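Local coordinates for inactive PncC family protein (Escherichia coli O157:H7, PDB 5KOL), which is of unknown function but belongs to the CinA family and probably lacks nicotinamide-nucleotide (NMN) amidohydrolase activity, at residues 5-10 / 169-173; 21-25 / 165-169; 95-99 / 111-115. All coordinates share one frame; numbering follows the deposited sequence.

Contact 1 (5-10 / 169-173); sequences NRNKIV and LQLLL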
ATOM      1  N   ASN A   5       0.283 -32.713  -3.572  1.00 47.73           N
ATOM      2  CA  ASN A   5       1.340 -32.757  -2.560  1.00 55.12           C
ATOM      3  C   ASN A   5       1.641 -31.382  -1.971  1.00 54.39           C
ATOM      4  O   ASN A   5       2.113 -31.284  -0.832  1.00 51.14           O
ATOM      5  CB  ASN A   5       2.614 -33.345  -3.157  1.00 46.60           C
ATOM      6  CG  ASN A   5       2.586 -34.858  -3.201  1.00 52.28           C
ATOM      7  OD1 ASN A   5       2.448 -35.525  -2.172  1.00 45.66           O
ATOM      8  ND2 ASN A   5       2.707 -35.408  -4.398  1.00 42.67           N
ATOM      9  N   ARG A   6       1.396 -30.316  -2.720  1.00 45.96           N
ATOM     10  CA  ARG A   6       1.713 -28.991  -2.210  1.00 56.79           C
ATOM     11  C   ARG A   6       0.513 -28.290  -1.577  1.00 50.81           C
ATOM     12  O   ARG A   6       0.687 -27.236  -0.957  1.00 48.25           O
ATOM     13  CB  ARG A   6       2.319 -28.138  -3.329  1.00 45.63           C
ATOM     14  CG  ARG A   6       1.479 -28.078  -4.586  1.00 67.26           C
ATOM     15  CD  ARG A   6       2.267 -27.600  -5.812  1.00 77.19           C
ATOM     16  NE  ARG A   6       2.333 -26.141  -5.879  1.00 79.03           N
ATOM     17  CZ  ARG A   6       1.600 -25.393  -6.703  1.00 69.00           C
ATOM     18  NH1 ARG A   6       0.724 -25.949  -7.537  1.00 67.69           N
ATOM     19  NH2 ARG A   6       1.723 -24.068  -6.693  1.00 65.77           N
ATOM     20  N   ASN A   7      -0.690 -28.861  -1.693  1.00 51.21           N
ATOM     21  CA  ASN A   7      -1.892 -28.309  -1.062  1.00 43.17           C
ATOM     22  C   ASN A   7      -1.878 -28.620   0.438  1.00 42.08           C
ATOM     23  O   ASN A   7      -2.619 -29.465   0.953  1.00 42.32           O
ATOM     24  CB  ASN A   7      -3.167 -28.851  -1.711  1.00 45.01           C
ATOM     25  CG  ASN A   7      -3.179 -28.722  -3.227  1.00 45.77           C
ATOM     26  OD1 ASN A   7      -2.328 -28.063  -3.816  1.00 49.36           O
ATOM     27  ND2 ASN A   7      -4.175 -29.342  -3.865  1.00 43.83           N
ATOM     28  N   LYS A   8      -1.005 -27.915   1.153  1.00 41.13           N
ATOM     29  CA  LYS A   8      -1.018 -27.906   2.610  1.00 48.63           C
ATOM     30  C   LYS A   8      -1.268 -26.480   3.075  1.00 45.43           C
ATOM     31  O   LYS A   8      -0.648 -25.544   2.564  1.00 38.23           O
ATOM     32  CB  LYS A   8       0.299 -28.443   3.220  1.00 42.62           C
ATOM     33  CG  LYS A   8       0.652 -29.872   2.834  1.00 44.82           C
ATOM     34  CD  LYS A   8       2.031 -30.339   3.362  1.00 37.05           C
ATOM     35  CE  LYS A   8       1.972 -31.800   3.802  1.00 47.87           C
ATOM     36  NZ  LYS A   8       3.230 -32.285   4.493  1.00 40.44           N
ATOM     37  N   ILE A   9      -2.192 -26.318   4.018  1.00 38.97           N
ATOM     38  CA  ILE A   9      -2.363 -25.049   4.716  1.00 42.97           C
ATOM     39  C   ILE A   9      -1.202 -24.904   5.696  1.00 48.42           C
ATOM     40  O   ILE A   9      -1.106 -25.659   6.667  1.00 46.18           O
ATOM     41  CB  ILE A   9      -3.712 -24.988   5.437  1.00 42.23           C
ATOM     42  CG1 ILE A   9      -4.866 -25.074   4.428  1.00 43.51           C
ATOM     43  CG2 ILE A   9      -3.824 -23.708   6.258  1.00 39.22           C
ATOM     44  CD1 ILE A   9      -4.963 -23.848   3.533  1.00 41.13           C
ATOM     45  N   VAL A  10      -0.308 -23.945   5.444  1.00 42.69           N
ATOM     46  CA  VAL A  10       0.862 -23.816   6.301  1.00 41.70           C
ATOM     47  C   VAL A  10       0.419 -23.457   7.712  1.00 41.74           C
ATOM     48  O   VAL A  10      -0.539 -22.699   7.916  1.00 42.32           O
ATOM     49  CB  VAL A  10       1.843 -22.775   5.735  1.00 43.75           C
ATOM     50  CG1 VAL A  10       2.400 -23.246   4.405  1.00 35.55           C
ATOM     51  CG2 VAL A  10       1.174 -21.429   5.571  1.00 42.67           C
ATOM     52  N   LEU A 169       5.319 -19.342  -0.278  1.00 24.90           N
ATOM     53  CA  LEU A 169       6.473 -20.226  -0.208  1.00 28.96           C
ATOM     54  C   LEU A 169       6.060 -21.679  -0.429  1.00 26.52           C
ATOM     55  O   LEU A 169       6.700 -22.404  -1.195  1.00 30.96           O
ATOM     56  CB  LEU A 169       7.157 -20.045   1.149  1.00 23.67           C
ATOM     57  CG  LEU A 169       7.980 -18.746   1.205  1.00 29.69           C
ATOM     58  CD1 LEU A 169       8.576 -18.497   2.585  1.00 30.63           C
ATOM     59  CD2 LEU A 169       9.108 -18.852   0.183  1.00 25.31           C
ATOM     60  N   GLN A 170       4.987 -22.117   0.243  1.00 28.08           N
ATOM     61  CA  GLN A 170       4.502 -23.483   0.068  1.00 32.04           C
ATOM     62  C   GLN A 170       4.138 -23.744  -1.386  1.00 39.54           C
ATOM     63  O   GLN A 170       4.504 -24.773  -1.958  1.00 34.96           O
ATOM     64  CB  GLN A 170       3.288 -23.738   0.967  1.00 32.78           C
ATOM     65  CG  GLN A 170       2.568 -25.070   0.693  1.00 37.97           C
ATOM     66  CD  GLN A 170       3.433 -26.287   1.003  1.00 44.93           C
ATOM     67  OE1 GLN A 170       3.401 -27.309   0.296  1.00 37.88           O
ATOM     68  NE2 GLN A 170       4.212 -26.180   2.059  1.00 26.75           N
ATOM     69  N   LEU A 171       3.417 -22.806  -2.004  1.00 36.90           N
ATOM     70  CA  LEU A 171       2.976 -23.009  -3.376  1.00 33.35           C
ATOM     71  C   LEU A 171       4.134 -22.950  -4.369  1.00 40.91           C
ATOM     72  O   LEU A 171       3.986 -23.425  -5.499  1.00 43.50           O
ATOM     73  CB  LEU A 171       1.906 -21.967  -3.726  1.00 38.18           C
ATOM     74  CG  LEU A 171       0.608 -22.067  -2.916  1.00 38.03           C
ATOM     75  CD1 LEU A 171      -0.371 -20.938  -3.257  1.00 32.45           C
ATOM     76  CD2 LEU A 171      -0.058 -23.425  -3.119  1.00 37.80           C
ATOM     77  N   LEU A 172       5.277 -22.388  -3.980  1.00 37.07           N
ATOM     78  CA  LEU A 172       6.438 -22.310  -4.860  1.00 40.40           C
ATOM     79  C   LEU A 172       7.332 -23.542  -4.782  1.00 45.66           C
ATOM     80  O   LEU A 172       8.321 -23.621  -5.519  1.00 46.35           O
ATOM     81  CB  LEU A 172       7.262 -21.059  -4.538  1.00 34.97           C
ATOM     82  CG  LEU A 172       6.688 -19.737  -5.039  1.00 38.96           C
ATOM     83  CD1 LEU A 172       7.555 -18.570  -4.575  1.00 34.48           C
ATOM     84  CD2 LEU A 172       6.563 -19.761  -6.565  1.00 40.64           C
ATOM     85  N   LEU A 173       7.027 -24.492  -3.910  1.00 40.99           N
ATOM     86  CA  LEU A 173       7.771 -25.741  -3.889  1.00 46.68           C
ATOM     87  C   LEU A 173       7.597 -26.454  -5.232  1.00 59.07           C
ATOM     88  O   LEU A 173       6.507 -26.433  -5.817  1.00 55.71           O
ATOM     89  CB  LEU A 173       7.305 -26.633  -2.741  1.00 39.66           C
ATOM     90  CG  LEU A 173       7.478 -26.057  -1.339  1.00 40.92           C
ATOM     91  CD1 LEU A 173       6.830 -26.982  -0.331  1.00 36.68           C
ATOM     92  CD2 LEU A 173       8.952 -25.848  -1.029  1.00 44.07           C
ATOM     93  OXT LEU A 173       8.542 -27.049  -5.762  1.00 55.82           O
TER
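Arg6 reaches from the N-terminal loop to the C-terminal end of helix 153-171 in this α/β domain and holds the last turn by a two-pronged grip on the Leu171 carbonyl. The polar part rests on one acceptor. Arg6 NH2 bonds Leu171 O at 2.6 Å, lying in the carbonyl plane on a lone pair with a C=O...N angle of 128°. Arg6 NE adds a weak, more bent bond to the same oxygen at 3.2 Å. The chain gets there because chi3 bends (-84°) and swings the guanidinium round to the helix end, where its positive charge would probably be welcomed by the helix dipole. Outside the pair, Arg6 NH1 bonds Tyr143 OH, so a second partner holds the group.

The rest is van der Waals packing. Leu171 CD2 lies over one face of the guanidinium, 4.0 Å from Arg6 NH2. The loop backbone also bends tightly, as an inverse gamma turn centred on Asn7, and Gln170 CG packs 3.3 Å from Arg6 O. Val10 and Gln170 lie alongside each other, pointing opposite ways; their closest atoms are Val10 CG1 and Gln170 CB, at 3.6 Å.

Contact 2 (21-25 / 165-169); sequences LTSAL and LAQLL
Leu25 sends its CG anti to the backbone N (chi1 -174°), which carries its two methyls toward Leu165 and Leu168, whereas Leu169 keeps CG beside its own N (chi1 -76°) and extends its methyls the other way, toward helix 18-31. Leu25 CD1 comes within 3.6 Å of Leu168 CD2, the two side chains crossing at about a right angle. The other branch, Leu25 CD2, meets Leu165 CD2 at 3.9 Å, again nearly at right angles. Leu169 fits between three residues: CD1 touches Leu21 CD2 at 3.8 Å and also approaches Ala24 CB, while CD2 lies against the backbone of Leu25, 4.0 Å from its CA.

This is the packing of helices 18-31 and 153-171, which run roughly alongside each other in the helical layer on one face of the sheet. Their short segments approach to 9.7 Å between axes and cross at 33°, with Leu21 and Leu25 on one helix, and Leu165 and Leu169 on the other, each four residues apart. Leu21 fills the upstream end of the interface: CD2 rests on Ala166 CB at 3.8 Å, and CD1 packs against Leu165 CB.

Thr22 faces away from helix 153-171, yet its CG2 lies 3.8 Å from Leu165 CD1, while its hydroxyl is engaged with the backbone carbonyls of Ile18 and Glu19. Leu165 also packs against Leu47 and Leu51 of helix 46-52, and Leu168 continues inward onto Trp136, Ile138, Val110 and Ile112 of the sheet.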
ATOM      1  N   LEU A  21      10.566 -14.851   6.333  1.00 26.52           N
ATOM      2  CA  LEU A  21       9.743 -15.205   5.179  1.00 28.41           C
ATOM      3  C   LEU A  21      10.132 -14.391   3.951  1.00 23.55           C
ATOM      4  O   LEU A  21      10.224 -14.932   2.845  1.00 30.61           O
ATOM      5  CB  LEU A  21       8.264 -14.975   5.508  1.00 26.51           C
ATOM      6  CG  LEU A  21       7.650 -15.843   6.608  1.00 27.43           C
ATOM      7  CD1 LEU A  21       6.258 -15.343   7.025  1.00 21.00           C
ATOM      8  CD2 LEU A  21       7.618 -17.295   6.113  1.00 30.36           C
ATOM      9  N   THR A  22      10.341 -13.084   4.121  1.00 23.45           N
ATOM     10  CA  THR A  22      10.694 -12.254   2.971  1.00 24.10           C
ATOM     11  C   THR A  22      12.120 -12.524   2.526  1.00 26.67           C
ATOM     12  O   THR A  22      12.448 -12.324   1.352  1.00 24.13           O
ATOM     13  CB  THR A  22      10.511 -10.764   3.293  1.00 30.10           C
ATOM     14  OG1 THR A  22      11.333 -10.398   4.404  1.00 27.24           O
ATOM     15  CG2 THR A  22       9.040 -10.435   3.635  1.00 24.11           C
ATOM     16  N   SER A  23      12.979 -12.976   3.451  1.00 22.96           N
ATOM     17  CA  SER A  23      14.305 -13.444   3.069  1.00 27.07           C
ATOM     18  C   SER A  23      14.216 -14.614   2.103  1.00 24.93           C
ATOM     19  O   SER A  23      14.851 -14.618   1.037  1.00 27.88           O
ATOM     20  CB  SER A  23      15.075 -13.842   4.327  1.00 29.81           C
ATOM     21  OG  SER A  23      15.532 -12.672   4.977  1.00 29.33           O
ATOM     22  N   ALA A  24      13.439 -15.636   2.465  1.00 25.75           N
ATOM     23  CA  ALA A  24      13.316 -16.794   1.584  1.00 27.07           C
ATOM     24  C   ALA A  24      12.620 -16.409   0.283  1.00 29.96           C
ATOM     25  O   ALA A  24      13.070 -16.774  -0.811  1.00 27.38           O
ATOM     26  CB  ALA A  24      12.557 -17.910   2.300  1.00 22.47           C
ATOM     27  N   LEU A  25      11.540 -15.634   0.387  1.00 30.48           N
ATOM     28  CA  LEU A  25      10.740 -15.307  -0.787  1.00 28.64           C
ATOM     29  C   LEU A  25      11.503 -14.414  -1.761  1.00 27.50           C
ATOM     30  O   LEU A  25      11.424 -14.604  -2.984  1.00 28.37           O
ATOM     31  CB  LEU A  25       9.441 -14.639  -0.345  1.00 20.15           C
ATOM     32  CG  LEU A  25       8.413 -14.349  -1.443  1.00 29.64           C
ATOM     33  CD1 LEU A  25       7.896 -15.654  -2.065  1.00 27.20           C
ATOM     34  CD2 LEU A  25       7.254 -13.493  -0.898  1.00 30.25           C
ATOM     35  N   LEU A 165       2.488 -14.643   2.975  1.00 22.90           N
ATOM     36  CA  LEU A 165       3.864 -14.875   2.540  1.00 17.74           C
ATOM     37  C   LEU A 165       4.242 -16.349   2.650  1.00 23.83           C
ATOM     38  O   LEU A 165       4.787 -16.939   1.707  1.00 24.99           O
ATOM     39  CB  LEU A 165       4.806 -14.017   3.400  1.00 20.21           C
ATOM     40  CG  LEU A 165       4.626 -12.487   3.271  1.00 24.06           C
ATOM     41  CD1 LEU A 165       5.523 -11.770   4.254  1.00 20.98           C
ATOM     42  CD2 LEU A 165       4.952 -12.013   1.864  1.00 25.14           C
ATOM     43  N   ALA A 166       3.992 -16.955   3.817  1.00 23.18           N
ATOM     44  CA  ALA A 166       4.390 -18.343   4.040  1.00 24.59           C
ATOM     45  C   ALA A 166       3.690 -19.291   3.074  1.00 25.50           C
ATOM     46  O   ALA A 166       4.285 -20.278   2.611  1.00 27.23           O
ATOM     47  CB  ALA A 166       4.104 -18.739   5.492  1.00 22.48           C
ATOM     48  N   GLN A 167       2.413 -19.029   2.774  1.00 25.16           N
ATOM     49  CA  GLN A 167       1.715 -19.920   1.853  1.00 26.17           C
ATOM     50  C   GLN A 167       2.212 -19.747   0.422  1.00 31.24           C
ATOM     51  O   GLN A 167       2.168 -20.699  -0.357  1.00 27.52           O
ATOM     52  CB  GLN A 167       0.194 -19.708   1.919  1.00 30.82           C
ATOM     53  CG  GLN A 167      -0.601 -20.745   1.079  1.00 31.74           C
ATOM     54  CD  GLN A 167      -0.633 -22.135   1.712  1.00 31.82           C
ATOM     55  OE1 GLN A 167      -0.784 -22.283   2.939  1.00 36.87           O
ATOM     56  NE2 GLN A 167      -0.485 -23.162   0.884  1.00 32.43           N
ATOM     57  N   LEU A 168       2.669 -18.553   0.037  1.00 23.31           N
ATOM     58  CA  LEU A 168       3.281 -18.448  -1.281  1.00 24.20           C
ATOM     59  C   LEU A 168       4.534 -19.315  -1.357  1.00 28.05           C
ATOM     60  O   LEU A 168       4.784 -19.978  -2.367  1.00 31.43           O
ATOM     61  CB  LEU A 168       3.577 -16.988  -1.622  1.00 23.23           C
ATOM     62  CG  LEU A 168       4.278 -16.835  -2.978  1.00 27.46           C
ATOM     63  CD1 LEU A 168       3.433 -17.445  -4.121  1.00 23.57           C
ATOM     64  CD2 LEU A 168       4.519 -15.370  -3.257  1.00 24.92           C
ATOM     65  N   LEU A 169       5.319 -19.342  -0.278  1.00 24.90           N
ATOM     66  CA  LEU A 169       6.473 -20.226  -0.208  1.00 28.96           C
ATOM     67  C   LEU A 169       6.060 -21.679  -0.429  1.00 26.52           C
ATOM     68  O   LEU A 169       6.700 -22.404  -1.195  1.00 30.96           O
ATOM     69  CB  LEU A 169       7.157 -20.045   1.149  1.00 23.67           C
ATOM     70  CG  LEU A 169       7.980 -18.746   1.205  1.00 29.69           C
ATOM     71  CD1 LEU A 169       8.576 -18.497   2.585  1.00 30.63           C
ATOM     72  CD2 LEU A 169       9.108 -18.852   0.183  1.00 25.31           C
TER

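Contact 3 (95-99 / 111-115); sequences AAEMA and SIAIT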
ATOM      1  N   ALA A  95     -11.247 -12.378  -3.723  1.00 27.11           N
ATOM      2  CA  ALA A  95      -9.807 -12.545  -3.530  1.00 21.75           C
ATOM      3  C   ALA A  95      -9.130 -12.964  -4.837  1.00 23.17           C
ATOM      4  O   ALA A  95      -8.114 -12.385  -5.242  1.00 22.52           O
ATOM      5  CB  ALA A  95      -9.564 -13.588  -2.425  1.00 21.18           C
ATOM      6  N   ALA A  96      -9.694 -13.972  -5.517  1.00 25.68           N
ATOM      7  CA  ALA A  96      -9.142 -14.417  -6.792  1.00 28.82           C
ATOM      8  C   ALA A  96      -9.087 -13.275  -7.804  1.00 26.20           C
ATOM      9  O   ALA A  96      -8.056 -13.056  -8.457  1.00 24.92           O
ATOM     10  CB  ALA A  96      -9.960 -15.598  -7.332  1.00 30.91           C
ATOM     11  N   GLU A  97     -10.185 -12.522  -7.945  1.00 23.39           N
ATOM     12  CA  GLU A  97     -10.168 -11.377  -8.861  1.00 27.66           C
ATOM     13  C   GLU A  97      -9.159 -10.318  -8.447  1.00 29.76           C
ATOM     14  O   GLU A  97      -8.579  -9.647  -9.315  1.00 24.15           O
ATOM     15  CB  GLU A  97     -11.550 -10.734  -8.980  1.00 27.86           C
ATOM     16  CG  GLU A  97     -12.596 -11.646  -9.549  1.00 31.58           C
ATOM     17  CD  GLU A  97     -13.926 -10.950  -9.639  1.00 33.84           C
ATOM     18  OE1 GLU A  97     -14.664 -11.070  -8.649  1.00 41.91           O
ATOM     19  OE2 GLU A  97     -14.226 -10.320 -10.675  1.00 37.57           O
ATOM     20  N   MET A  98      -8.964 -10.097  -7.139  1.00 28.37           N
ATOM     21  CA  MET A  98      -7.954  -9.109  -6.775  1.00 26.04           C
ATOM     22  C   MET A  98      -6.573  -9.569  -7.208  1.00 29.43           C
ATOM     23  O   MET A  98      -5.753  -8.754  -7.643  1.00 27.41           O
ATOM     24  CB  MET A  98      -7.935  -8.788  -5.276  1.00 24.80           C
ATOM     25  CG  MET A  98      -9.158  -8.063  -4.743  1.00 20.33           C
ATOM     26  SD  MET A  98      -9.319  -8.107  -2.924  1.00 27.97           S
ATOM     27  CE  MET A  98      -7.848  -7.145  -2.456  1.00 23.07           C
ATOM     28  N   ALA A  99      -6.303 -10.873  -7.101  1.00 26.72           N
ATOM     29  CA  ALA A  99      -5.004 -11.406  -7.502  1.00 23.16           C
ATOM     30  C   ALA A  99      -4.789 -11.287  -9.012  1.00 25.84           C
ATOM     31  O   ALA A  99      -3.676 -10.993  -9.463  1.00 28.70           O
ATOM     32  CB  ALA A  99      -4.876 -12.862  -7.055  1.00 21.90           C
ATOM     33  N   SER A 111       1.297 -12.930  -7.862  1.00 25.80           N
ATOM     34  CA  SER A 111       0.588 -11.976  -7.017  1.00 24.79           C
ATOM     35  C   SER A 111       0.013 -12.643  -5.774  1.00 31.09           C
ATOM     36  O   SER A 111      -0.170 -13.866  -5.712  1.00 26.99           O
ATOM     37  CB  SER A 111      -0.538 -11.246  -7.781  1.00 26.07           C
ATOM     38  OG  SER A 111      -1.681 -12.062  -7.945  1.00 27.16           O
ATOM     39  N   ILE A 112      -0.260 -11.797  -4.779  1.00 26.65           N
ATOM     40  CA  ILE A 112      -0.879 -12.172  -3.508  1.00 20.84           C
ATOM     41  C   ILE A 112      -2.058 -11.244  -3.277  1.00 21.19           C
ATOM     42  O   ILE A 112      -1.909 -10.024  -3.398  1.00 25.92           O
ATOM     43  CB  ILE A 112       0.093 -12.018  -2.320  1.00 24.81           C
ATOM     44  CG1 ILE A 112       1.391 -12.787  -2.537  1.00 25.27           C
ATOM     45  CG2 ILE A 112      -0.627 -12.345  -0.991  1.00 24.21           C
ATOM     46  CD1 ILE A 112       2.518 -12.307  -1.597  1.00 25.09           C
ATOM     47  N   ALA A 113      -3.203 -11.799  -2.888  1.00 21.15           N
ATOM     48  CA  ALA A 113      -4.363 -10.988  -2.531  1.00 28.42           C
ATOM     49  C   ALA A 113      -4.847 -11.324  -1.118  1.00 27.31           C
ATOM     50  O   ALA A 113      -4.827 -12.487  -0.705  1.00 24.50           O
ATOM     51  CB  ALA A 113      -5.491 -11.182  -3.560  1.00 26.68           C
ATOM     52  N   ILE A 114      -5.251 -10.303  -0.362  1.00 19.71           N
ATOM     53  CA  ILE A 114      -5.760 -10.486   1.003  1.00 21.56           C
ATOM     54  C   ILE A 114      -7.031  -9.672   1.166  1.00 23.79           C
ATOM     55  O   ILE A 114      -7.023  -8.454   0.953  1.00 23.75           O
ATOM     56  CB  ILE A 114      -4.757 -10.063   2.094  1.00 22.14           C
ATOM     57  CG1 ILE A 114      -3.403 -10.739   1.934  1.00 23.72           C
ATOM     58  CG2 ILE A 114      -5.333 -10.386   3.498  1.00 21.72           C
ATOM     59  CD1 ILE A 114      -2.378 -10.341   3.037  1.00 21.23           C
ATOM     60  N   THR A 115      -8.114 -10.326   1.578  1.00 21.53           N
ATOM     61  CA  THR A 115      -9.334  -9.605   1.930  1.00 24.85           C
ATOM     62  C   THR A 115      -9.986 -10.341   3.093  1.00 29.11           C
ATOM     63  O   THR A 115     -10.167 -11.560   3.023  1.00 30.14           O
ATOM     64  CB  THR A 115     -10.300  -9.489   0.731  1.00 30.71           C
ATOM     65  OG1 THR A 115     -11.518  -8.834   1.138  1.00 24.07           O
ATOM     66  CG2 THR A 115     -10.613 -10.868   0.102  1.00 24.09           C
TER
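The flat peptide group of Ala99 takes a hydrogen bond from Ser111 obliquely, the hydroxyl being tilted 32° from the carbonyl plane. Ser111 OG donates to Ala99 O at 2.7 Å, and the serine places it there by keeping OG between its backbone N and carbonyl carbon (chi1 77°). The same OG also lies against Ala99 CB.

The bond ties helix 92-106 to strand 110-116, which follows it in the chain: the helix belongs to the crossover from strand 61-67 to strand 110-116, and the two are parallel strands of the mixed sheet with strand 36-40 between them. Helix and strand segments run at 143° to each other, their axes only 7.1 Å apart. That close approach is made possible by small residues. Ala113 CB points at the helix and sits under its backbone, 3.3 Å from Ala95 O and 3.6 Å from Ala99 N, with Met98 CB and Ala99 CB packed on the same methyl.

Toward the later part of the strand, Ala95 CB meets Thr115 CG2, while the hydroxyl of Thr115 is bonded to the backbone O of Ala89. Met98 passes Thr115 at a slant, bringing SD to 4.0 Å from Thr115 CB. Its chain then bends at chi3, and the terminal CE comes to rest 3.7 Å from Ile114 O.

Along the chain, contacts 1 and 2 both end on the C-terminal helix, and contact 3 is nested inside the loops they close. Contacts 1 and 2 share Leu169 and helix 153-171, with centres about 11 Å apart; Gln167 links them further, its amide bonding Lys8 O and Val10 N. Contact 3 lies about 16 Å from contact 2 and 17 Å from contact 1, centre to centre. Ile112 of its strand turns to the opposite face and packs on Leu165 and Leu168. Strand 110-116 is thus sandwiched between helix 92-106 and helix 153-171, in an α/β/α arrangement whose final helix carries the N-terminal loop 5-10 and helix 18-31.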